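Local structure of alanine racemase (Oenococcus oeni PSU-1, 3HUR) at residues D17-N22 with K53-T58. The protein belongs to the alanine racemase family, pairing an N-terminal TIM-barrel domain with a C-terminal domain rich in beta strands. Sequence-based numbering, arbitrary orientation.
Sequences DAAAHN and KAFQET
Ala19 meets Phe55 through both its methyl group and its backbone. Its CB lies 4.1 Å from Phe55 CE1, an apolar touch, while Ala19 O approaches the same ring carbon obliquely at 3.8 Å. One residue on, Ala20 N comes up to the ring edge, near its plane, 4.3 Å from Phe55 CE1. With CG anti to the carbonyl carbon (chi1 -59°), the ring of Phe55 extends to this backbone and presents CE1 to it. Here the two helices run close, the CA atoms of Ala20 and Phe55 being 6.1 Å apart, and small alanine side chains permit that approach. The methyl of Ala20 passes beside Thr58, its CB 4.2 Å from Thr58 OG1. Thr58 OG1 donates to Ala54 O at 2.8 Å, lying 16° from the carbonyl plane, and is also bonded to Ser60 OG, two partners that should limit its rotation. The contact is thus mainly van der Waals packing between helices 16-30 and 48-57 in the TIM-barrel domain. Phe55 also packs on Leu23, whereas helix 377-381 borders the pair through Leu378, which touches Ala54 and Thr58. Helix 16-30 leads into strand 34-38 and helix 48-57 into strand 63-66, neighbours in the parallel barrel sheet.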
ATOM      1  N   ASP A  17     -31.877   8.543  11.253  1.00 33.26           N
ATOM      2  CA  ASP A  17     -33.111   9.117  10.697  1.00 35.34           C
ATOM      3  C   ASP A  17     -33.073   9.016   9.178  1.00 35.34           C
ATOM      4  O   ASP A  17     -34.072   8.692   8.546  1.00 35.73           O
ATOM      5  CB  ASP A  17     -33.283  10.610  11.021  1.00 35.96           C
ATOM      6  CG  ASP A  17     -33.682  10.885  12.474  1.00 39.80           C
ATOM      7  OD1 ASP A  17     -34.607  10.247  13.026  1.00 43.66           O
ATOM      8  OD2 ASP A  17     -33.075  11.802  13.061  1.00 46.88           O
ATOM      9  N   ALA A  18     -31.919   9.340   8.609  1.00 34.93           N
ATOM     10  CA  ALA A  18     -31.740   9.322   7.180  1.00 34.82           C
ATOM     11  C   ALA A  18     -31.809   7.900   6.666  1.00 35.09           C
ATOM     12  O   ALA A  18     -32.383   7.658   5.607  1.00 35.72           O
ATOM     13  CB  ALA A  18     -30.424  10.010   6.775  1.00 34.07           C
ATOM     14  N   ALA A  19     -31.302   6.935   7.423  1.00 34.83           N
ATOM     15  CA  ALA A  19     -31.461   5.551   6.981  1.00 35.17           C
ATOM     16  C   ALA A  19     -32.959   5.161   6.924  1.00 35.25           C
ATOM     17  O   ALA A  19     -33.392   4.425   6.027  1.00 34.72           O
ATOM     18  CB  ALA A  19     -30.660   4.553   7.885  1.00 34.28           C
ATOM     19  N   ALA A  20     -33.729   5.644   7.895  1.00 35.43           N
ATOM     20  CA  ALA A  20     -35.136   5.297   7.994  1.00 36.27           C
ATOM     21  C   ALA A  20     -35.818   5.888   6.791  1.00 37.72           C
ATOM     22  O   ALA A  20     -36.534   5.211   6.053  1.00 38.60           O
ATOM     23  CB  ALA A  20     -35.742   5.841   9.249  1.00 35.22           C
ATOM     24  N   HIS A  21     -35.535   7.161   6.596  1.00 38.77           N
ATOM     25  CA  HIS A  21     -36.033   7.925   5.508  1.00 39.82           C
ATOM     26  C   HIS A  21     -35.783   7.224   4.180  1.00 39.45           C
ATOM     27  O   HIS A  21     -36.661   7.190   3.327  1.00 40.34           O
ATOM     28  CB  HIS A  21     -35.364   9.294   5.556  1.00 40.48           C
ATOM     29  CG  HIS A  21     -35.712  10.185   4.416  1.00 44.62           C
ATOM     30  ND1 HIS A  21     -36.795  11.043   4.444  1.00 49.89           N
ATOM     31  CD2 HIS A  21     -35.091  10.394   3.229  1.00 48.84           C
ATOM     32  CE1 HIS A  21     -36.843  11.720   3.310  1.00 49.97           C
ATOM     33  NE2 HIS A  21     -35.815  11.352   2.559  1.00 50.74           N
ATOM     34  N   ASN A  22     -34.600   6.659   3.993  1.00 38.78           N
ATOM     35  CA  ASN A  22     -34.320   5.924   2.756  1.00 37.42           C
ATOM     36  C   ASN A  22     -35.244   4.716   2.580  1.00 36.57           C
ATOM     37  O   ASN A  22     -35.664   4.432   1.462  1.00 35.35           O
ATOM     38  CB  ASN A  22     -32.856   5.476   2.666  1.00 36.91           C
ATOM     39  CG  ASN A  22     -31.899   6.612   2.476  1.00 35.75           C
ATOM     40  OD1 ASN A  22     -32.270   7.725   2.126  1.00 36.02           O
ATOM     41  ND2 ASN A  22     -30.643   6.332   2.701  1.00 34.77           N
ATOM     42  N   LYS A  53     -32.614  -1.566  14.967  1.00 30.12           N
ATOM     43  CA  LYS A  53     -33.434  -0.913  15.966  1.00 30.55           C
ATOM     44  C   LYS A  53     -34.120   0.318  15.391  1.00 31.41           C
ATOM     45  O   LYS A  53     -35.278   0.554  15.668  1.00 31.82           O
ATOM     46  CB  LYS A  53     -32.613  -0.454  17.160  1.00 30.40           C
ATOM     47  CG  LYS A  53     -32.176  -1.539  18.081  1.00 32.38           C
ATOM     48  CD  LYS A  53     -31.309  -0.930  19.171  1.00 36.58           C
ATOM     49  CE  LYS A  53     -30.910  -1.945  20.232  1.00 40.90           C
ATOM     50  NZ  LYS A  53     -32.035  -2.236  21.193  1.00 43.69           N
ATOM     51  N   ALA A  54     -33.398   1.138  14.642  1.00 32.15           N
ATOM     52  CA  ALA A  54     -34.030   2.288  14.007  1.00 33.27           C
ATOM     53  C   ALA A  54     -35.179   1.835  13.069  1.00 33.94           C
ATOM     54  O   ALA A  54     -36.199   2.497  12.981  1.00 34.38           O
ATOM     55  CB  ALA A  54     -33.029   3.093  13.239  1.00 32.70           C
ATOM     56  N   PHE A  55     -35.019   0.719  12.373  1.00 33.98           N
ATOM     57  CA  PHE A  55     -36.078   0.318  11.471  1.00 34.55           C
ATOM     58  C   PHE A  55     -37.293  -0.252  12.218  1.00 36.29           C
ATOM     59  O   PHE A  55     -38.414  -0.112  11.719  1.00 37.03           O
ATOM     60  CB  PHE A  55     -35.600  -0.709  10.444  1.00 33.56           C
ATOM     61  CG  PHE A  55     -34.470  -0.249   9.575  1.00 28.06           C
ATOM     62  CD1 PHE A  55     -34.310   1.056   9.247  1.00 25.47           C
ATOM     63  CD2 PHE A  55     -33.558  -1.161   9.084  1.00 25.35           C
ATOM     64  CE1 PHE A  55     -33.263   1.443   8.435  1.00 26.51           C
ATOM     65  CE2 PHE A  55     -32.531  -0.782   8.282  1.00 23.54           C
ATOM     66  CZ  PHE A  55     -32.370   0.514   7.965  1.00 23.93           C
ATOM     67  N   GLN A  56     -37.068  -0.919  13.361  1.00 37.21           N
ATOM     68  CA  GLN A  56     -38.170  -1.517  14.173  1.00 38.18           C
ATOM     69  C   GLN A  56     -39.028  -0.429  14.820  1.00 38.90           C
ATOM     70  O   GLN A  56     -40.239  -0.526  14.875  1.00 39.23           O
ATOM     71  CB  GLN A  56     -37.633  -2.442  15.275  1.00 38.09           C
ATOM     72  CG  GLN A  56     -38.693  -3.308  15.924  1.00 36.85           C
ATOM     73  CD  GLN A  56     -38.125  -4.343  16.904  1.00 36.48           C
ATOM     74  OE1 GLN A  56     -37.917  -5.502  16.552  1.00 39.57           O
ATOM     75  NE2 GLN A  56     -37.872  -3.926  18.129  1.00 34.61           N
ATOM     76  N   GLU A  57     -38.386   0.641  15.255  1.00 39.60           N
ATOM     77  CA  GLU A  57     -39.052   1.653  16.022  1.00 39.92           C
ATOM     78  C   GLU A  57     -39.885   2.530  15.130  1.00 39.35           C
ATOM     79  O   GLU A  57     -40.896   3.092  15.579  1.00 39.43           O
ATOM     80  CB  GLU A  57     -38.040   2.492  16.816  1.00 40.52           C
ATOM     81  CG  GLU A  57     -38.344   4.040  16.902  1.00 42.55           C
ATOM     82  CD  GLU A  57     -39.353   4.413  17.974  1.00 45.33           C
ATOM     83  OE1 GLU A  57     -39.722   3.524  18.745  1.00 47.92           O
ATOM     84  OE2 GLU A  57     -39.759   5.601  18.060  1.00 48.43           O
ATOM     85  N   THR A  58     -39.437   2.705  13.899  1.00 38.60           N
ATOM     86  CA  THR A  58     -40.142   3.558  12.953  1.00 38.30           C
ATOM     87  C   THR A  58     -41.063   2.735  12.066  1.00 38.50           C
ATOM     88  O   THR A  58     -41.772   3.277  11.246  1.00 39.20           O
ATOM     89  CB  THR A  58     -39.171   4.291  12.032  1.00 38.49           C
ATOM     90  OG1 THR A  58     -38.306   3.328  11.378  1.00 37.66           O
ATOM     91  CG2 THR A  58     -38.386   5.303  12.822  1.00 36.94           C
TER